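Local coordinates for protein 2-aminomuconate 6-semialdehyde dehydrogenase (Burkholderia cenocepacia, PDB 4U3W) that probably oxidises 2-aminomuconate 6-semialdehyde to 2-aminomuconate with a nicotinamide cofactor, as expected of an aldehyde dehydrogenase, at residues 129-132 with 133-137; 177-180 with 181-185. One frame throughout, in Å; residues are numbered along the deposited sequence. Where two conformers were deposited one is given.

Interaction 1 (129-132 with 133-137); sequences FRTF and ADLVR
Leu-135 lies one turn beyond Thr-131 on helix 114-138, and its CD1 touches two side chains of that earlier turn. Leu-135 CD1 rests 4.0 Å from Thr-131 CG2, the two side chains running side by side in the same direction. The same methyl, Leu-135 CD1, is 4.1 Å from Phe-132 CD1 and approaches the ring obliquely. OG1 of Thr-131 lies beside its backbone N (chi1 -73°), which turns CG2 anti to that N and toward Leu-135 CD1. Four backbone bonds join the turns, from Ala-133 N to Phe-129 O (3.0 Å) through to a longer one from Val-136 N to Phe-132 O (3.2 Å).

The tight side is the one where Phe-129 and Phe-132 press their flat rings against helix 175-188, while Ala-133 is small enough to let His-89 of helix 81-96 come close. On the partly exposed side, Thr-131 OG1 is hydrogen-bonded to the carbonyl of Ala-127, and Leu-135 also packs on Thr-138 of the second subunit.

Polar groups occupy another flank. Arg-137 NH2 forms a salt bridge to Asp-134 OD1 at 2.8 Å, nearly along the C-O axis but 29° out of the guanidinium plane. One face of that guanidinium lies over Ala-133 O. OD1 is bonded to His-89 as well, OD2 pairs with Arg-137 of the second subunit in an exchange made in both directions, and Arg-130 reaches instead to Glu-96 and Asp-93. A buried carboxylate with arginines from two chains around it is probably held ionised, so the helix that packs inward by its rings ties two subunits together by charge.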
ATOM      1  N   PHE A 129      15.599 -17.774   2.204  1.00 29.02           N
ATOM      2  CA  PHE A 129      15.533 -17.526   3.656  1.00 30.63           C
ATOM      3  C   PHE A 129      15.807 -16.030   3.971  1.00 25.94           C
ATOM      4  O   PHE A 129      15.057 -15.432   4.756  1.00 29.74           O
ATOM      5  CB  PHE A 129      16.497 -18.439   4.414  1.00 27.82           C
ATOM      6  CG  PHE A 129      15.955 -19.849   4.584  1.00 29.03           C
ATOM      7  CD1 PHE A 129      15.000 -20.130   5.548  1.00 27.35           C
ATOM      8  CD2 PHE A 129      16.370 -20.866   3.738  1.00 29.52           C
ATOM      9  CE1 PHE A 129      14.477 -21.428   5.667  1.00 28.49           C
ATOM     10  CE2 PHE A 129      15.848 -22.176   3.893  1.00 29.24           C
ATOM     11  CZ  PHE A 129      14.908 -22.422   4.848  1.00 28.14           C
ATOM     12  N   ARG A 130      16.818 -15.428   3.321  1.00 28.07           N
ATOM     13  CA  ARG A 130      17.174 -14.022   3.635  1.00 32.19           C
ATOM     14  C   ARG A 130      16.083 -13.070   3.176  1.00 35.54           C
ATOM     15  O   ARG A 130      15.773 -12.071   3.845  1.00 35.40           O
ATOM     16  CB  ARG A 130      18.519 -13.631   2.992  1.00 33.68           C
ATOM     17  CG  ARG A 130      19.628 -14.588   3.416  1.00 36.06           C
ATOM     18  CD  ARG A 130      20.929 -13.862   3.641  1.00 36.08           C
ATOM     19  NE  ARG A 130      22.063 -14.757   3.712  1.00 36.12           N
ATOM     20  CZ  ARG A 130      22.581 -15.201   4.853  1.00 38.31           C
ATOM     21  NH1 ARG A 130      22.041 -14.834   6.034  1.00 38.74           N
ATOM     22  NH2 ARG A 130      23.654 -15.987   4.818  1.00 37.39           N
ATOM     23  N   THR A 131      15.485 -13.389   2.035  1.00 34.55           N
ATOM     24  CA  THR A 131      14.438 -12.551   1.502  1.00 37.16           C
ATOM     25  C   THR A 131      13.216 -12.476   2.380  1.00 33.84           C
ATOM     26  O   THR A 131      12.697 -11.397   2.674  1.00 32.11           O
ATOM     27  CB  THR A 131      14.018 -13.041   0.110  1.00 42.92           C
ATOM     28  OG1 THR A 131      15.056 -12.701  -0.789  1.00 45.09           O
ATOM     29  CG2 THR A 131      12.730 -12.341  -0.352  1.00 45.23           C
ATOM     30  N   PHE A 132      12.702 -13.625   2.789  1.00 32.19           N
ATOM     31  CA  PHE A 132      11.534 -13.590   3.625  1.00 30.86           C
ATOM     32  C   PHE A 132      11.852 -13.130   5.028  1.00 32.37           C
ATOM     33  O   PHE A 132      10.973 -12.607   5.696  1.00 35.10           O
ATOM     34  CB  PHE A 132      10.821 -14.967   3.646  1.00 35.69           C
ATOM     35  CG  PHE A 132      10.094 -15.253   2.352  1.00 34.54           C
ATOM     36  CD1 PHE A 132       8.944 -14.549   2.032  1.00 35.35           C
ATOM     37  CD2 PHE A 132      10.632 -16.111   1.413  1.00 33.93           C
ATOM     38  CE1 PHE A 132       8.300 -14.759   0.799  1.00 34.12           C
ATOM     39  CE2 PHE A 132      10.001 -16.324   0.190  1.00 34.74           C
ATOM     40  CZ  PHE A 132       8.827 -15.653  -0.102  1.00 34.72           C
ATOM     41  N   ALA A 133      13.077 -13.305   5.490  1.00 32.22           N
ATOM     42  CA  ALA A 133      13.452 -12.685   6.770  1.00 32.70           C
ATOM     43  C   ALA A 133      13.303 -11.168   6.662  1.00 34.68           C
ATOM     44  O   ALA A 133      12.699 -10.547   7.512  1.00 34.51           O
ATOM     45  CB  ALA A 133      14.856 -13.070   7.177  1.00 34.56           C
ATOM     46  N   ASP A 134      13.826 -10.552   5.614  1.00 37.17           N
ATOM     47  CA  ASP A 134      13.669  -9.100   5.482  1.00 38.56           C
ATOM     48  C   ASP A 134      12.210  -8.642   5.246  1.00 34.89           C
ATOM     49  O   ASP A 134      11.774  -7.626   5.792  1.00 32.73           O
ATOM     50  CB  ASP A 134      14.591  -8.610   4.380  1.00 43.79           C
ATOM     51  CG  ASP A 134      16.059  -8.918   4.701  1.00 45.50           C
ATOM     52  OD1 ASP A 134      16.391  -9.156   5.897  1.00 45.42           O
ATOM     53  OD2 ASP A 134      16.862  -8.991   3.762  1.00 45.74           O
ATOM     54  N   LEU A 135      11.437  -9.376   4.454  1.00 33.24           N
ATOM     55  CA  LEU A 135      10.038  -8.983   4.278  1.00 34.93           C
ATOM     56  C   LEU A 135       9.233  -8.977   5.597  1.00 34.40           C
ATOM     57  O   LEU A 135       8.458  -8.046   5.862  1.00 33.98           O
ATOM     58  CB  LEU A 135       9.343  -9.900   3.251  1.00 36.64           C
ATOM     59  CG  LEU A 135       9.805  -9.624   1.791  1.00 41.18           C
ATOM     60  CD1 LEU A 135       9.313 -10.686   0.799  1.00 42.15           C
ATOM     61  CD2 LEU A 135       9.402  -8.214   1.288  1.00 41.61           C
ATOM     62  N   VAL A 136       9.393  -9.976   6.440  1.00 33.34           N
ATOM     63  CA  VAL A 136       8.543 -10.072   7.624  0.52 35.37           C
ATOM     64  C   VAL A 136       8.961  -8.974   8.607  1.00 37.91           C
ATOM     65  O   VAL A 136       8.134  -8.457   9.333  1.00 35.30           O
ATOM     66  CB  VAL A 136       8.602 -11.491   8.291  0.52 35.16           C
ATOM     67  CG1 VAL A 136       9.637 -11.563   9.394  0.52 34.96           C
ATOM     68  CG2 VAL A 136       7.245 -11.867   8.839  0.52 34.26           C
ATOM     69  N   ARG A 137      10.247  -8.602   8.579  1.00 41.82           N
ATOM     70  CA  ARG A 137      10.723  -7.616   9.540  1.00 47.35           C
ATOM     71  C   ARG A 137      10.129  -6.241   9.233  1.00 49.28           C
ATOM     72  O   ARG A 137       9.872  -5.449  10.132  1.00 55.18           O
ATOM     73  CB  ARG A 137      12.252  -7.561   9.558  1.00 50.19           C
ATOM     74  CG  ARG A 137      12.776  -7.533  10.979  1.00 54.98           C
ATOM     75  CD  ARG A 137      14.278  -7.319  11.148  1.00 59.07           C
ATOM     76  NE  ARG A 137      15.131  -8.263  10.427  1.00 60.75           N
ATOM     77  CZ  ARG A 137      15.664  -8.039   9.230  1.00 64.47           C
ATOM     78  NH1 ARG A 137      15.409  -6.900   8.589  1.00 65.72           N
ATOM     79  NH2 ARG A 137      16.450  -8.956   8.666  1.00 65.45           N
TER

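Interaction 2 (177-180 with 181-185); sequences LLFT and WKVAP
Backbone bonds run from turn to turn of helix 175-188, with Phe-179 O accepting twice: from Val-183 N at 2.9 Å, in the carbonyl plane, and from Lys-182 N at 3.1 Å, well above that plane. The second of these is an i to i+3 bond, and at Leu-178 O a water donates instead. The following turn closes through Ala-184 N and Thr-180 O, but Pro-185 has no N-H to continue the series, and the helix kinks there, with CD of the proline 3.9 Å from Thr-180 O.

Among the side chains, Phe-179 and Val-183 make the main apolar contact. Val-183 CG2 sits over one face of the Phe-179 ring in a CH-pi contact, 4.0 Å from the centroid and displaced toward the rim, nearest CE2. The ring is brought there because CG of Phe-179 is anti to the backbone N (chi1 -168°). The fit is close, for Val-183 CG2 is also 3.2 Å from Phe-179 O.

Two bends in the Lys-182 chain bring NZ to the hydroxyls of Thr-247 and Thr-249 and to the water, which accepts a weak bond from it, so the buried ammonium has several polar partners. The flat indole of Trp-181 is fixed by NE1 bonding to Glu-272, and the small hydroxyl of Thr-180 is bonded to Asn-128 and to Leu-176 O.

This helix is the crossover of the beta-alpha-beta unit formed with strands 153-169 and 192-196. Phe-179 and Val-183 face helix 203-214 and strand 222-224; Trp-181, Ala-184 and Pro-185 lie against helix 114-138, and Thr-180 touches both helices.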
ATOM      1  N   LEU A 177      15.682 -25.591  -4.073  1.00 29.26           N
ATOM      2  CA  LEU A 177      15.133 -24.263  -4.369  0.52 31.05           C
ATOM      3  C   LEU A 177      13.636 -24.188  -4.053  1.00 31.44           C
ATOM      4  O   LEU A 177      13.154 -23.248  -3.361  1.00 29.45           O
ATOM      5  CB  LEU A 177      15.389 -23.885  -5.854  0.52 31.24           C
ATOM      6  CG  LEU A 177      15.061 -22.495  -6.425  0.52 31.61           C
ATOM      7  CD1 LEU A 177      15.757 -22.255  -7.781  0.52 30.91           C
ATOM      8  CD2 LEU A 177      13.592 -22.239  -6.608  0.52 30.71           C
ATOM      9  N   LEU A 178      12.887 -25.152  -4.578  1.00 28.94           N
ATOM     10  CA  LEU A 178      11.444 -25.127  -4.423  1.00 29.69           C
ATOM     11  C   LEU A 178      10.989 -25.559  -3.010  1.00 29.51           C
ATOM     12  O   LEU A 178       9.923 -25.139  -2.556  1.00 30.19           O
ATOM     13  CB  LEU A 178      10.802 -26.009  -5.507  1.00 33.34           C
ATOM     14  CG  LEU A 178      11.102 -25.373  -6.885  1.00 37.20           C
ATOM     15  CD1 LEU A 178      10.556 -26.235  -8.007  1.00 35.40           C
ATOM     16  CD2 LEU A 178      10.520 -23.955  -6.948  1.00 41.20           C
ATOM     17  N   PHE A 179      11.788 -26.357  -2.322  1.00 26.48           N
ATOM     18  CA  PHE A 179      11.519 -26.739  -0.912  1.00 29.70           C
ATOM     19  C   PHE A 179      11.631 -25.452  -0.043  1.00 29.45           C
ATOM     20  O   PHE A 179      10.717 -25.105   0.676  1.00 28.59           O
ATOM     21  CB  PHE A 179      12.513 -27.843  -0.497  1.00 29.16           C
ATOM     22  CG  PHE A 179      12.220 -28.540   0.803  1.00 28.02           C
ATOM     23  CD1 PHE A 179      11.235 -29.508   0.902  1.00 32.39           C
ATOM     24  CD2 PHE A 179      13.002 -28.299   1.899  1.00 28.63           C
ATOM     25  CE1 PHE A 179      11.021 -30.219   2.134  1.00 32.62           C
ATOM     26  CE2 PHE A 179      12.790 -28.969   3.133  1.00 28.29           C
ATOM     27  CZ  PHE A 179      11.810 -29.923   3.248  1.00 29.41           C
ATOM     28  N   THR A 180      12.714 -24.702  -0.193  1.00 27.06           N
ATOM     29  CA  THR A 180      12.898 -23.514   0.636  1.00 28.14           C
ATOM     30  C   THR A 180      11.967 -22.356   0.257  1.00 28.35           C
ATOM     31  O   THR A 180      11.651 -21.512   1.108  1.00 28.60           O
ATOM     32  CB  THR A 180      14.336 -22.991   0.563  1.00 29.77           C
ATOM     33  OG1 THR A 180      14.646 -22.663  -0.799  1.00 29.94           O
ATOM     34  CG2 THR A 180      15.307 -24.060   1.095  1.00 26.38           C
ATOM     35  N   TRP A 181      11.564 -22.307  -1.014  1.00 27.20           N
ATOM     36  CA  TRP A 181      10.598 -21.349  -1.486  1.00 29.17           C
ATOM     37  C   TRP A 181       9.302 -21.430  -0.633  1.00 30.12           C
ATOM     38  O   TRP A 181       8.637 -20.409  -0.415  1.00 27.20           O
ATOM     39  CB  TRP A 181      10.313 -21.636  -2.960  1.00 31.52           C
ATOM     40  CG  TRP A 181       9.199 -20.877  -3.575  1.00 39.88           C
ATOM     41  CD1 TRP A 181       8.062 -21.407  -4.152  1.00 44.13           C
ATOM     42  CD2 TRP A 181       9.092 -19.445  -3.724  1.00 43.50           C
ATOM     43  NE1 TRP A 181       7.266 -20.390  -4.640  1.00 46.73           N
ATOM     44  CE2 TRP A 181       7.861 -19.180  -4.376  1.00 46.69           C
ATOM     45  CE3 TRP A 181       9.902 -18.370  -3.346  1.00 44.62           C
ATOM     46  CZ2 TRP A 181       7.431 -17.875  -4.687  1.00 50.51           C
ATOM     47  CZ3 TRP A 181       9.471 -17.061  -3.643  1.00 49.91           C
ATOM     48  CH2 TRP A 181       8.241 -16.831  -4.305  1.00 51.11           C
ATOM     49  N   LYS A 182       8.981 -22.633  -0.125  1.00 25.46           N
ATOM     50  CA  LYS A 182       7.814 -22.816   0.764  1.00 26.98           C
ATOM     51  C   LYS A 182       8.185 -22.812   2.251  1.00 29.16           C
ATOM     52  O   LYS A 182       7.479 -22.191   3.090  1.00 25.76           O
ATOM     53  CB  LYS A 182       7.088 -24.159   0.457  1.00 30.32           C
ATOM     54  CG  LYS A 182       6.735 -24.362  -1.005  1.00 31.53           C
ATOM     55  CD  LYS A 182       5.956 -23.159  -1.535  1.00 34.70           C
ATOM     56  CE  LYS A 182       5.463 -23.376  -2.986  1.00 36.94           C
ATOM     57  NZ  LYS A 182       4.721 -24.718  -3.014  1.00 41.67           N
ATOM     58  N   VAL A 183       9.272 -23.489   2.605  1.00 27.34           N
ATOM     59  CA  VAL A 183       9.639 -23.560   4.026  1.00 25.74           C
ATOM     60  C   VAL A 183       9.926 -22.147   4.597  1.00 29.19           C
ATOM     61  O   VAL A 183       9.482 -21.802   5.706  1.00 29.59           O
ATOM     62  CB  VAL A 183      10.890 -24.472   4.231  1.00 27.10           C
ATOM     63  CG1 VAL A 183      11.370 -24.503   5.712  1.00 25.19           C
ATOM     64  CG2 VAL A 183      10.591 -25.901   3.763  1.00 29.00           C
ATOM     65  N   ALA A 184      10.611 -21.299   3.823  1.00 29.33           N
ATOM     66  CA  ALA A 184      11.003 -19.998   4.389  1.00 24.73           C
ATOM     67  C   ALA A 184       9.806 -19.069   4.712  1.00 24.83           C
ATOM     68  O   ALA A 184       9.743 -18.573   5.829  1.00 27.33           O
ATOM     69  CB  ALA A 184      12.060 -19.278   3.468  1.00 24.88           C
ATOM     70  N   PRO A 185       8.867 -18.828   3.767  1.00 25.01           N
ATOM     71  CA  PRO A 185       7.722 -18.004   4.172  1.00 26.85           C
ATOM     72  C   PRO A 185       6.882 -18.707   5.246  1.00 30.98           C
ATOM     73  O   PRO A 185       6.342 -18.021   6.128  1.00 30.78           O
ATOM     74  CB  PRO A 185       6.916 -17.800   2.851  1.00 25.45           C
ATOM     75  CG  PRO A 185       7.350 -18.963   1.977  1.00 27.52           C
ATOM     76  CD  PRO A 185       8.831 -19.118   2.321  1.00 27.10           C
TER
HETATM   77  O   HOH W   1       7.509 -26.720  -3.320  1.00 40.37           O

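Interactions 1 and 2 belong to neighbouring helices that pack directly on each other, their centres 12 Å apart. Phe-129 CE2 comes within 3.4 Å of Thr-180 CG2, and Phe-132 settles on Pro-185 and Trp-181, so aromatic rings from 129-132 pack against helix 175-188. Both contacts are largely buried, but interaction 2 is nearer the centre of the chain and no other subunit touches it; its polar groups are satisfied within the chain, by helix and strand residues and a water. Interaction 1 lies farther out at the subunit interface, where its chemistry shifts to paired charges between chains. Each joins successive turns of one helix, one central, one peripheral.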